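Local coordinates for protein kappa-carrageenase (Pseudoalteromonas carrageenovora, PDB 1DYP) that cleaves internal beta-1,4 linkages of the sulfated algal polysaccharide kappa-carrageenan, here as the catalytic domain, a glycoside hydrolase of family 16, at residues V149-N158 and N178-R189; A78-S86 and Y246-F256. The protein carries 1 engineered substitution. All coordinates share one frame; numbering follows the deposited sequence.

Contact 1. Residues V149-N158 and N178-R189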
loop_
_atom_site.group_PDB
_atom_site.type_symbol
_atom_site.label_atom_id
_atom_site.label_comp_id
_atom_site.label_asym_id
_atom_site.label_seq_id
_atom_site.Cartn_x
_atom_site.Cartn_y
_atom_site.Cartn_z
ATOM N N VAL A 149 -0.900 1.006 18.204
ATOM C CA VAL A 149 0.249 0.893 17.323
ATOM C C VAL A 149 0.550 -0.523 16.825
ATOM O O VAL A 149 1.074 -0.691 15.727
ATOM C CB VAL A 149 1.513 1.474 18.004
ATOM C CG1 VAL A 149 1.998 0.533 19.104
ATOM C CG2 VAL A 149 2.597 1.728 16.968
ATOM N N ARG A 150 0.213 -1.543 17.608
ATOM C CA ARG A 150 0.497 -2.910 17.182
ATOM C C ARG A 150 -0.578 -3.558 16.318
ATOM O O ARG A 150 -0.449 -4.717 15.927
ATOM C CB ARG A 150 0.806 -3.794 18.395
ATOM C CG ARG A 150 2.074 -3.367 19.111
ATOM C CD ARG A 150 2.550 -4.385 20.134
ATOM N NE ARG A 150 3.798 -3.942 20.750
ATOM C CZ ARG A 150 4.565 -4.698 21.528
ATOM N NH1 ARG A 150 4.218 -5.949 21.797
ATOM N NH2 ARG A 150 5.686 -4.200 22.036
ATOM N N GLU A 151 -1.634 -2.816 16.007
ATOM C CA GLU A 151 -2.687 -3.363 15.158
ATOM C C GLU A 151 -2.312 -3.100 13.704
ATOM O O GLU A 151 -2.125 -1.950 13.300
ATOM C CB GLU A 151 -4.032 -2.704 15.468
ATOM C CG GLU A 151 -5.215 -3.288 14.696
ATOM C CD GLU A 151 -5.456 -4.758 15.011
ATOM O OE1 GLU A 151 -5.089 -5.199 16.120
ATOM O OE2 GLU A 151 -6.027 -5.471 14.158
ATOM N N SER A 152 -2.187 -4.168 12.927
ATOM C CA SER A 152 -1.840 -4.035 11.517
ATOM C C SER A 152 -2.988 -4.509 10.640
ATOM O O SER A 152 -3.792 -5.349 11.053
ATOM C CB SER A 152 -0.579 -4.844 11.191
ATOM O OG SER A 152 -0.750 -6.222 11.487
ATOM N N ASP A 153 -3.070 -3.961 9.433
ATOM C CA ASP A 153 -4.110 -4.350 8.491
ATOM C C ASP A 153 -3.506 -5.015 7.255
ATOM O O ASP A 153 -2.466 -4.602 6.754
ATOM C CB ASP A 153 -4.929 -3.134 8.079
ATOM C CG ASP A 153 -5.648 -2.517 9.243
ATOM O OD1 ASP A 153 -6.396 -3.242 9.931
ATOM O OD2 ASP A 153 -5.462 -1.311 9.471
ATOM N N HIS A 154 -4.165 -6.061 6.772
ATOM C CA HIS A 154 -3.719 -6.819 5.600
ATOM C C HIS A 154 -5.025 -6.967 4.850
ATOM O O HIS A 154 -5.703 -7.991 4.932
ATOM C CB HIS A 154 -3.152 -8.149 6.091
ATOM C CG HIS A 154 -2.150 -7.988 7.196
ATOM N ND1 HIS A 154 -0.810 -7.773 6.963
ATOM C CD2 HIS A 154 -2.302 -7.931 8.540
ATOM C CE1 HIS A 154 -0.178 -7.584 8.110
ATOM N NE2 HIS A 154 -1.064 -7.672 9.082
ATOM N N ASP A 155 -5.380 -5.897 4.144
ATOM C CA ASP A 155 -6.651 -5.813 3.439
ATOM C C ASP A 155 -6.688 -5.929 1.914
ATOM O O ASP A 155 -5.668 -6.101 1.231
ATOM C CB ASP A 155 -7.322 -4.495 3.819
ATOM C CG ASP A 155 -7.541 -4.364 5.304
ATOM O OD1 ASP A 155 -7.697 -5.415 5.961
ATOM O OD2 ASP A 155 -7.564 -3.227 5.815
ATOM N N LEU A 156 -7.907 -5.808 1.395
ATOM C CA LEU A 156 -8.198 -5.863 -0.032
ATOM C C LEU A 156 -9.228 -4.789 -0.369
ATOM O O LEU A 156 -10.122 -4.502 0.426
ATOM C CB LEU A 156 -8.788 -7.222 -0.401
ATOM C CG LEU A 156 -7.947 -8.475 -0.171
ATOM C CD1 LEU A 156 -8.808 -9.699 -0.436
ATOM C CD2 LEU A 156 -6.728 -8.464 -1.086
ATOM N N HIS A 157 -9.085 -4.195 -1.549
ATOM C CA HIS A 157 -10.017 -3.185 -2.037
ATOM C C HIS A 157 -10.318 -3.556 -3.481
ATOM O O HIS A 157 -9.465 -4.109 -4.171
ATOM C CB HIS A 157 -9.402 -1.784 -2.020
ATOM C CG HIS A 157 -9.094 -1.265 -0.651
ATOM N ND1 HIS A 157 -8.058 -1.750 0.118
ATOM C CD2 HIS A 157 -9.671 -0.278 0.076
ATOM C CE1 HIS A 157 -8.008 -1.082 1.257
ATOM N NE2 HIS A 157 -8.977 -0.183 1.256
ATOM N N ASN A 158 -11.525 -3.253 -3.941
ATOM C CA ASN A 158 -11.884 -3.566 -5.315
ATOM C C ASN A 158 -13.183 -2.911 -5.730
ATOM O O ASN A 158 -13.944 -2.422 -4.898
ATOM C CB ASN A 158 -12.038 -5.081 -5.504
ATOM C CG ASN A 158 -13.170 -5.662 -4.670
ATOM O OD1 ASN A 158 -13.042 -5.815 -3.461
ATOM N ND2 ASN A 158 -14.291 -5.980 -5.319
ATOM N N ASN A 178 -12.767 -8.762 2.545
ATOM C CA ASN A 178 -11.706 -7.776 2.355
ATOM C C ASN A 178 -10.834 -7.358 3.539
ATOM O O ASN A 178 -9.916 -6.558 3.359
ATOM C CB ASN A 178 -12.314 -6.505 1.752
ATOM C CG ASN A 178 -12.942 -6.739 0.390
ATOM O OD1 ASN A 178 -13.706 -7.684 0.195
ATOM N ND2 ASN A 178 -12.633 -5.864 -0.558
ATOM N N HIS A 179 -11.092 -7.873 4.735
ATOM C CA HIS A 179 -10.287 -7.459 5.879
ATOM C C HIS A 179 -9.621 -8.558 6.685
ATOM O O HIS A 179 -10.225 -9.586 6.984
ATOM C CB HIS A 179 -11.134 -6.603 6.834
ATOM C CG HIS A 179 -10.407 -6.172 8.075
ATOM N ND1 HIS A 179 -9.212 -5.484 8.036
ATOM C CD2 HIS A 179 -10.721 -6.304 9.387
ATOM C CE1 HIS A 179 -8.823 -5.210 9.269
ATOM N NE2 HIS A 179 -9.720 -5.695 10.107
ATOM N N ASN A 180 -8.359 -8.317 7.024
ATOM C CA ASN A 180 -7.579 -9.213 7.870
ATOM C C ASN A 180 -6.913 -8.292 8.877
ATOM O O ASN A 180 -5.960 -7.591 8.540
ATOM C CB ASN A 180 -6.477 -9.948 7.097
ATOM C CG ASN A 180 -7.012 -10.962 6.116
ATOM O OD1 ASN A 180 -7.565 -11.998 6.495
ATOM N ND2 ASN A 180 -6.841 -10.672 4.836
ATOM N N GLY A 181 -7.430 -8.273 10.099
ATOM C CA GLY A 181 -6.853 -7.441 11.139
ATOM C C GLY A 181 -5.917 -8.311 11.948
ATOM O O GLY A 181 -6.198 -9.490 12.162
ATOM N N TYR A 182 -4.808 -7.745 12.407
ATOM C CA TYR A 182 -3.841 -8.527 13.163
ATOM C C TYR A 182 -3.188 -7.735 14.281
ATOM O O TYR A 182 -2.879 -6.553 14.127
ATOM C CB TYR A 182 -2.761 -9.037 12.206
ATOM C CG TYR A 182 -1.685 -9.902 12.827
ATOM C CD1 TYR A 182 -1.994 -11.141 13.390
ATOM C CD2 TYR A 182 -0.345 -9.519 12.782
ATOM C CE1 TYR A 182 -0.997 -11.977 13.884
ATOM C CE2 TYR A 182 0.663 -10.349 13.273
ATOM C CZ TYR A 182 0.330 -11.578 13.818
ATOM O OH TYR A 182 1.325 -12.415 14.264
ATOM N N HIS A 183 -2.989 -8.393 15.415
ATOM C CA HIS A 183 -2.325 -7.758 16.537
ATOM C C HIS A 183 -0.882 -8.245 16.479
ATOM O O HIS A 183 -0.592 -9.408 16.761
ATOM C CB HIS A 183 -2.980 -8.159 17.859
ATOM C CG HIS A 183 -2.347 -7.520 19.053
ATOM N ND1 HIS A 183 -1.267 -8.073 19.707
ATOM C CD2 HIS A 183 -2.599 -6.342 19.669
ATOM C CE1 HIS A 183 -0.879 -7.261 20.674
ATOM N NE2 HIS A 183 -1.670 -6.203 20.672
ATOM N N LEU A 184 0.017 -7.350 16.088
ATOM C CA LEU A 184 1.428 -7.687 15.968
ATOM C C LEU A 184 2.047 -8.057 17.310
ATOM O O LEU A 184 1.720 -7.469 18.341
ATOM C CB LEU A 184 2.199 -6.507 15.373
ATOM C CG LEU A 184 1.797 -6.038 13.971
ATOM C CD1 LEU A 184 2.388 -4.659 13.693
ATOM C CD2 LEU A 184 2.274 -7.048 12.943
ATOM N N PRO A 185 2.943 -9.053 17.315
ATOM C CA PRO A 185 3.595 -9.468 18.559
ATOM C C PRO A 185 4.836 -8.618 18.825
ATOM O O PRO A 185 5.726 -9.008 19.583
ATOM C CB PRO A 185 3.933 -10.931 18.291
ATOM C CG PRO A 185 4.265 -10.922 16.839
ATOM C CD PRO A 185 3.162 -10.051 16.251
ATOM N N PHE A 186 4.872 -7.443 18.204
ATOM C CA PHE A 186 5.995 -6.523 18.339
ATOM C C PHE A 186 5.564 -5.129 17.900
ATOM O O PHE A 186 4.496 -4.958 17.307
ATOM C CB PHE A 186 7.158 -6.999 17.460
ATOM C CG PHE A 186 6.789 -7.184 16.007
ATOM C CD1 PHE A 186 6.685 -6.088 15.155
ATOM C CD2 PHE A 186 6.521 -8.454 15.497
ATOM C CE1 PHE A 186 6.319 -6.251 13.818
ATOM C CE2 PHE A 186 6.154 -8.626 14.161
ATOM C CZ PHE A 186 6.053 -7.523 13.319
ATOM N N ASP A 187 6.389 -4.133 18.208
ATOM C CA ASP A 187 6.108 -2.762 17.797
ATOM C C ASP A 187 6.707 -2.681 16.397
ATOM O O ASP A 187 7.912 -2.837 16.224
ATOM C CB ASP A 187 6.816 -1.772 18.724
ATOM C CG ASP A 187 6.423 -0.339 18.447
ATOM O OD1 ASP A 187 6.319 0.031 17.260
ATOM O OD2 ASP A 187 6.224 0.422 19.417
ATOM N N PRO A 188 5.876 -2.437 15.373
ATOM C CA PRO A 188 6.404 -2.361 14.007
ATOM C C PRO A 188 7.369 -1.212 13.739
ATOM O O PRO A 188 7.972 -1.147 12.673
ATOM C CB PRO A 188 5.144 -2.271 13.156
ATOM C CG PRO A 188 4.214 -1.500 14.032
ATOM C CD PRO A 188 4.437 -2.117 15.403
ATOM N N ARG A 189 7.516 -0.316 14.709
ATOM C CA ARG A 189 8.418 0.819 14.561
ATOM C C ARG A 189 9.814 0.451 15.050
ATOM O O ARG A 189 10.762 1.218 14.885
ATOM C CB ARG A 189 7.897 2.006 15.368
ATOM C CG ARG A 189 6.510 2.461 14.960
ATOM C CD ARG A 189 5.992 3.521 15.909
ATOM N NE ARG A 189 5.791 2.975 17.248
ATOM C CZ ARG A 189 5.360 3.687 18.280
ATOM N NH1 ARG A 189 5.092 4.977 18.131
ATOM N NH2 ARG A 189 5.174 3.103 19.456
HETATM O O HOH W 1 2.313 -7.516 20.970
HETATM O O HOH W 2 4.397 -1.199 21.277
#
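Glu-151 to Asp-153 pair antiparallel with Gly-181 to His-183, the short strand axes 4.7 Å apart, Ser-152 and Tyr-182 forming the hydrogen-bonded pair with Ser-152 N 2.8 Å from Tyr-182 O; backbone bonds continue at both ends, to Leu-184 and Leu-156. Ser-152 OG lies in plane at the edge of the Tyr-182 ring and shares a hydrogen bond with His-154 NE2. In the break between 151-153 and 156-158, Asp-155 OD1 takes two donors: His-179 ND1 at 2.6 Å on the syn side, 27° out of the carboxylate plane, and Asn-180 N at 3.2 Å. His-179 CG, anti to N (chi1 178°), sends the ring alongside that carboxylate. An alanine in place of Asp-155 is likely to cost the His-179 ring the bond that fixes its rotation and leave Asn-180 N without this acceptor. The strand pairing belongs to the beta-sandwich of family 16: strand 151-162 runs beside strand 133-139, carrying the nucleophile Glu-137, and His-157 NE2 binds a cadmium ion. Asn-178 ND2 reaches Asn-158 OD1 (2.9 Å) almost straight along the C=O, but meets Leu-156 O from above the carbonyl plane. Val-149 CG2 sits over one face of the Arg-189 guanidinium, 3.4 Å from Arg-189 NE, while NE and NH2 grip the two oxygens of Asp-187 side-on. Waters join Arg-150 NH1 to Leu-184 O and Arg-150 NE to Asp-187 OD2.

Contact 2. Residues A78-S86 and Y246-F256; sequences ANYPLYYTS and YPSANKSAEGF
Tyr-84 OH donates to Ser-252 O over 2.8 Å, the only hydrogen bond between 78-86 and 246-256; the donor stands 25° out of the carbonyl plane. Tyr-84 CE2 lies over the centre of the Phe-256 ring, 3.7 Å from Phe-256 CZ, the ring planes inclined at 49°. In the conformer given, one of two deposited, Lys-251 runs extended across one face of Tyr-83, its CD 3.8 Å from the ring centroid in a CH-pi contact that may hold only part of the time. Pro-247 fits between two tyrosines, meeting both at ring edges: its CB lies 3.8 Å from Tyr-83 CE2, its CD 3.4 Å from Tyr-80 OH. Asn-250 OD1 accepts from Ser-252 N in an Asx turn, Ser-248 OG and Ser-252 OG close ST turns, and a type II beta turn from Ala-253 leads into Phe-256, about 9 Å (side chain to side chain) from Arg-234, important for substrate recognition. Farther out, Arg-61 NE bonds to Lys-251 O and His-237 ND1 to Asn-250 O. Tyr-80 also stacks on Phe-68. The contact thus sets the loop leaving strand 244-247 against strand 75-95 where it runs beside strand 54-70.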
loop_
_atom_site.group_PDB
_atom_site.type_symbol
_atom_site.label_atom_id
_atom_site.label_comp_id
_atom_site.label_asym_id
_atom_site.label_seq_id
_atom_site.Cartn_x
_atom_site.Cartn_y
_atom_site.Cartn_z
ATOM N N ALA A 78 -9.791 23.681 -7.310
ATOM C CA ALA A 78 -8.488 24.218 -7.678
ATOM C C ALA A 78 -7.775 24.840 -6.483
ATOM O O ALA A 78 -8.411 25.292 -5.532
ATOM C CB ALA A 78 -8.648 25.261 -8.779
ATOM N N ASN A 79 -6.447 24.855 -6.542
ATOM C CA ASN A 79 -5.628 25.438 -5.487
ATOM C C ASN A 79 -6.065 25.020 -4.091
ATOM O O ASN A 79 -6.147 25.850 -3.185
ATOM C CB ASN A 79 -5.655 26.966 -5.584
ATOM C CG ASN A 79 -5.248 27.467 -6.953
ATOM O OD1 ASN A 79 -4.366 26.901 -7.593
ATOM N ND2 ASN A 79 -5.884 28.543 -7.404
ATOM N N TYR A 80 -6.333 23.730 -3.915
ATOM C CA TYR A 80 -6.765 23.220 -2.621
ATOM C C TYR A 80 -5.566 23.097 -1.690
ATOM O O TYR A 80 -4.590 22.414 -2.004
ATOM C CB TYR A 80 -7.441 21.861 -2.804
ATOM C CG TYR A 80 -8.166 21.358 -1.582
ATOM C CD1 TYR A 80 -7.507 20.595 -0.620
ATOM C CD2 TYR A 80 -9.518 21.639 -1.391
ATOM C CE1 TYR A 80 -8.181 20.118 0.507
ATOM C CE2 TYR A 80 -10.200 21.171 -0.271
ATOM C CZ TYR A 80 -9.527 20.411 0.671
ATOM O OH TYR A 80 -10.204 19.941 1.769
ATOM N N PRO A 81 -5.620 23.765 -0.529
ATOM C CA PRO A 81 -4.503 23.699 0.415
ATOM C C PRO A 81 -4.353 22.365 1.139
ATOM O O PRO A 81 -5.311 21.836 1.704
ATOM C CB PRO A 81 -4.797 24.847 1.376
ATOM C CG PRO A 81 -6.289 24.884 1.394
ATOM C CD PRO A 81 -6.651 24.708 -0.059
ATOM N N LEU A 82 -3.138 21.823 1.092
ATOM C CA LEU A 82 -2.811 20.579 1.773
ATOM C C LEU A 82 -1.628 20.891 2.673
ATOM O O LEU A 82 -0.948 21.903 2.485
ATOM C CB LEU A 82 -2.484 19.469 0.775
ATOM C CG LEU A 82 -3.701 19.040 -0.058
ATOM C CD1 LEU A 82 -3.305 17.927 -1.015
ATOM C CD2 LEU A 82 -4.830 18.574 0.868
ATOM N N TYR A 83 -1.356 20.020 3.635
ATOM C CA TYR A 83 -0.314 20.318 4.607
ATOM C C TYR A 83 0.862 19.361 4.735
ATOM O O TYR A 83 1.826 19.657 5.444
ATOM C CB TYR A 83 -0.996 20.492 5.963
ATOM C CG TYR A 83 -2.241 21.341 5.846
ATOM C CD1 TYR A 83 -2.151 22.722 5.689
ATOM C CD2 TYR A 83 -3.509 20.755 5.808
ATOM C CE1 TYR A 83 -3.289 23.498 5.491
ATOM C CE2 TYR A 83 -4.652 21.521 5.610
ATOM C CZ TYR A 83 -4.535 22.892 5.450
ATOM O OH TYR A 83 -5.664 23.655 5.245
ATOM N N TYR A 84 0.788 18.225 4.051
ATOM C CA TYR A 84 1.860 17.243 4.116
ATOM C C TYR A 84 2.187 16.651 2.756
ATOM O O TYR A 84 1.320 16.540 1.890
ATOM C CB TYR A 84 1.483 16.087 5.058
ATOM C CG TYR A 84 1.168 16.506 6.467
ATOM C CD1 TYR A 84 -0.096 16.989 6.806
ATOM C CD2 TYR A 84 2.144 16.452 7.460
ATOM C CE1 TYR A 84 -0.380 17.410 8.104
ATOM C CE2 TYR A 84 1.874 16.874 8.758
ATOM C CZ TYR A 84 0.611 17.353 9.072
ATOM O OH TYR A 84 0.343 17.784 10.353
ATOM N N THR A 85 3.449 16.283 2.570
ATOM C CA THR A 85 3.881 15.633 1.339
ATOM C C THR A 85 4.468 14.313 1.809
ATOM O O THR A 85 4.862 14.185 2.969
ATOM C CB THR A 85 4.958 16.436 0.572
ATOM O OG1 THR A 85 6.086 16.683 1.420
ATOM C CG2 THR A 85 4.377 17.753 0.070
ATOM N N SER A 86 4.505 13.317 0.937
ATOM C CA SER A 86 5.052 12.039 1.360
ATOM C C SER A 86 5.815 11.339 0.251
ATOM O O SER A 86 5.995 11.891 -0.836
ATOM C CB SER A 86 3.939 11.135 1.887
ATOM O OG SER A 86 4.488 10.083 2.659
ATOM N N TYR A 246 -9.867 13.664 3.807
ATOM C CA TYR A 246 -9.976 15.111 3.787
ATOM C C TYR A 246 -9.022 15.548 4.887
ATOM O O TYR A 246 -8.767 14.798 5.827
ATOM C CB TYR A 246 -11.393 15.578 4.123
ATOM C CG TYR A 246 -12.356 15.506 2.962
ATOM C CD1 TYR A 246 -12.968 14.308 2.612
ATOM C CD2 TYR A 246 -12.638 16.642 2.201
ATOM C CE1 TYR A 246 -13.842 14.238 1.530
ATOM C CE2 TYR A 246 -13.509 16.585 1.116
ATOM C CZ TYR A 246 -14.107 15.379 0.788
ATOM O OH TYR A 246 -14.978 15.317 -0.275
ATOM N N PRO A 247 -8.455 16.753 4.774
ATOM C CA PRO A 247 -7.539 17.182 5.829
ATOM C C PRO A 247 -8.303 17.554 7.095
ATOM O O PRO A 247 -9.463 17.962 7.027
ATOM C CB PRO A 247 -6.830 18.381 5.204
ATOM C CG PRO A 247 -7.868 18.948 4.286
ATOM C CD PRO A 247 -8.499 17.727 3.669
ATOM N N SER A 248 -7.665 17.388 8.247
ATOM C CA SER A 248 -8.297 17.761 9.508
ATOM C C SER A 248 -7.716 19.123 9.864
ATOM O O SER A 248 -6.953 19.695 9.085
ATOM C CB SER A 248 -7.955 16.766 10.613
ATOM O OG SER A 248 -6.604 16.915 11.013
ATOM N N ALA A 249 -8.063 19.636 11.040
ATOM C CA ALA A 249 -7.557 20.932 11.474
ATOM C C ALA A 249 -6.202 20.787 12.156
ATOM O O ALA A 249 -5.559 21.780 12.498
ATOM C CB ALA A 249 -8.552 21.591 12.420
ATOM N N ASN A 250 -5.768 19.548 12.358
ATOM C CA ASN A 250 -4.482 19.305 12.990
ATOM C C ASN A 250 -3.405 19.213 11.928
ATOM O O ASN A 250 -3.296 18.214 11.216
ATOM C CB ASN A 250 -4.491 18.006 13.802
ATOM C CG ASN A 250 -3.164 17.746 14.501
ATOM O OD1 ASN A 250 -2.097 18.036 13.959
ATOM N ND2 ASN A 250 -3.224 17.186 15.705
ATOM N N LYS A 251 -2.611 20.272 11.811
ATOM C CA LYS A 251 -1.519 20.308 10.847
ATOM C C LYS A 251 -0.223 20.579 11.595
ATOM O O LYS A 251 0.608 21.382 11.176
ATOM C CB LYS A 251 -1.775 21.378 9.780
ATOM C CG LYS A 251 -2.345 22.681 10.304
ATOM C CD LYS A 251 -2.809 23.571 9.157
ATOM C CE LYS A 251 -3.599 24.765 9.668
ATOM N NZ LYS A 251 -4.151 25.587 8.556
ATOM N N SER A 252 -0.066 19.888 12.718
ATOM C CA SER A 252 1.116 20.034 13.551
ATOM C C SER A 252 2.372 19.545 12.850
ATOM O O SER A 252 2.336 18.585 12.076
ATOM C CB SER A 252 0.938 19.254 14.855
ATOM O OG SER A 252 2.100 19.342 15.663
ATOM N N ALA A 253 3.482 20.214 13.133
ATOM C CA ALA A 253 4.770 19.852 12.564
ATOM C C ALA A 253 5.485 18.898 13.521
ATOM O O ALA A 253 6.481 18.274 13.161
ATOM C CB ALA A 253 5.617 21.104 12.340
ATOM N N GLU A 254 4.973 18.789 14.744
ATOM C CA GLU A 254 5.576 17.908 15.736
ATOM C C GLU A 254 5.454 16.466 15.266
ATOM O O GLU A 254 4.384 16.035 14.838
ATOM C CB GLU A 254 4.878 18.066 17.088
ATOM C CG GLU A 254 4.788 19.501 17.584
ATOM C CD GLU A 254 4.213 19.592 18.986
ATOM O OE1 GLU A 254 3.208 18.904 19.264
ATOM O OE2 GLU A 254 4.758 20.359 19.807
ATOM N N GLY A 255 6.556 15.728 15.343
ATOM C CA GLY A 255 6.539 14.343 14.916
ATOM C C GLY A 255 6.911 14.199 13.453
ATOM O O GLY A 255 6.944 13.089 12.920
ATOM N N PHE A 256 7.175 15.323 12.795
ATOM C CA PHE A 256 7.568 15.313 11.391
ATOM C C PHE A 256 8.894 16.039 11.223
ATOM O O PHE A 256 9.194 16.974 11.959
ATOM C CB PHE A 256 6.499 15.982 10.520
ATOM C CG PHE A 256 5.191 15.252 10.514
ATOM C CD1 PHE A 256 4.249 15.475 11.512
ATOM C CD2 PHE A 256 4.922 14.299 9.538
ATOM C CE1 PHE A 256 3.057 14.756 11.540
ATOM C CE2 PHE A 256 3.735 13.572 9.558
ATOM C CZ PHE A 256 2.801 13.801 10.559
#

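Overall arrangement
Going from the N terminus, the chain first lays down 78-86 on strand 75-95, the early side of contact 2, which stays unmatched for about 160 residues. Within that span it passes through strand 133-139, with the nucleophile Glu-137, and reaches 149-158; only 19 residues later 178-189 returns to close contact 1. The chain then runs through strands 193-199, 203-208, 211-217 and 225-233 before 246-256 completes contact 2, so the short loop of contact 1 is nested inside the long one. Contact 1 ties strand 181-183 to strand 151-162, contact 2 a late loop to strand 75-95. Their centres are 25 Å apart, their nearest atoms about 10 Å, and they do not touch.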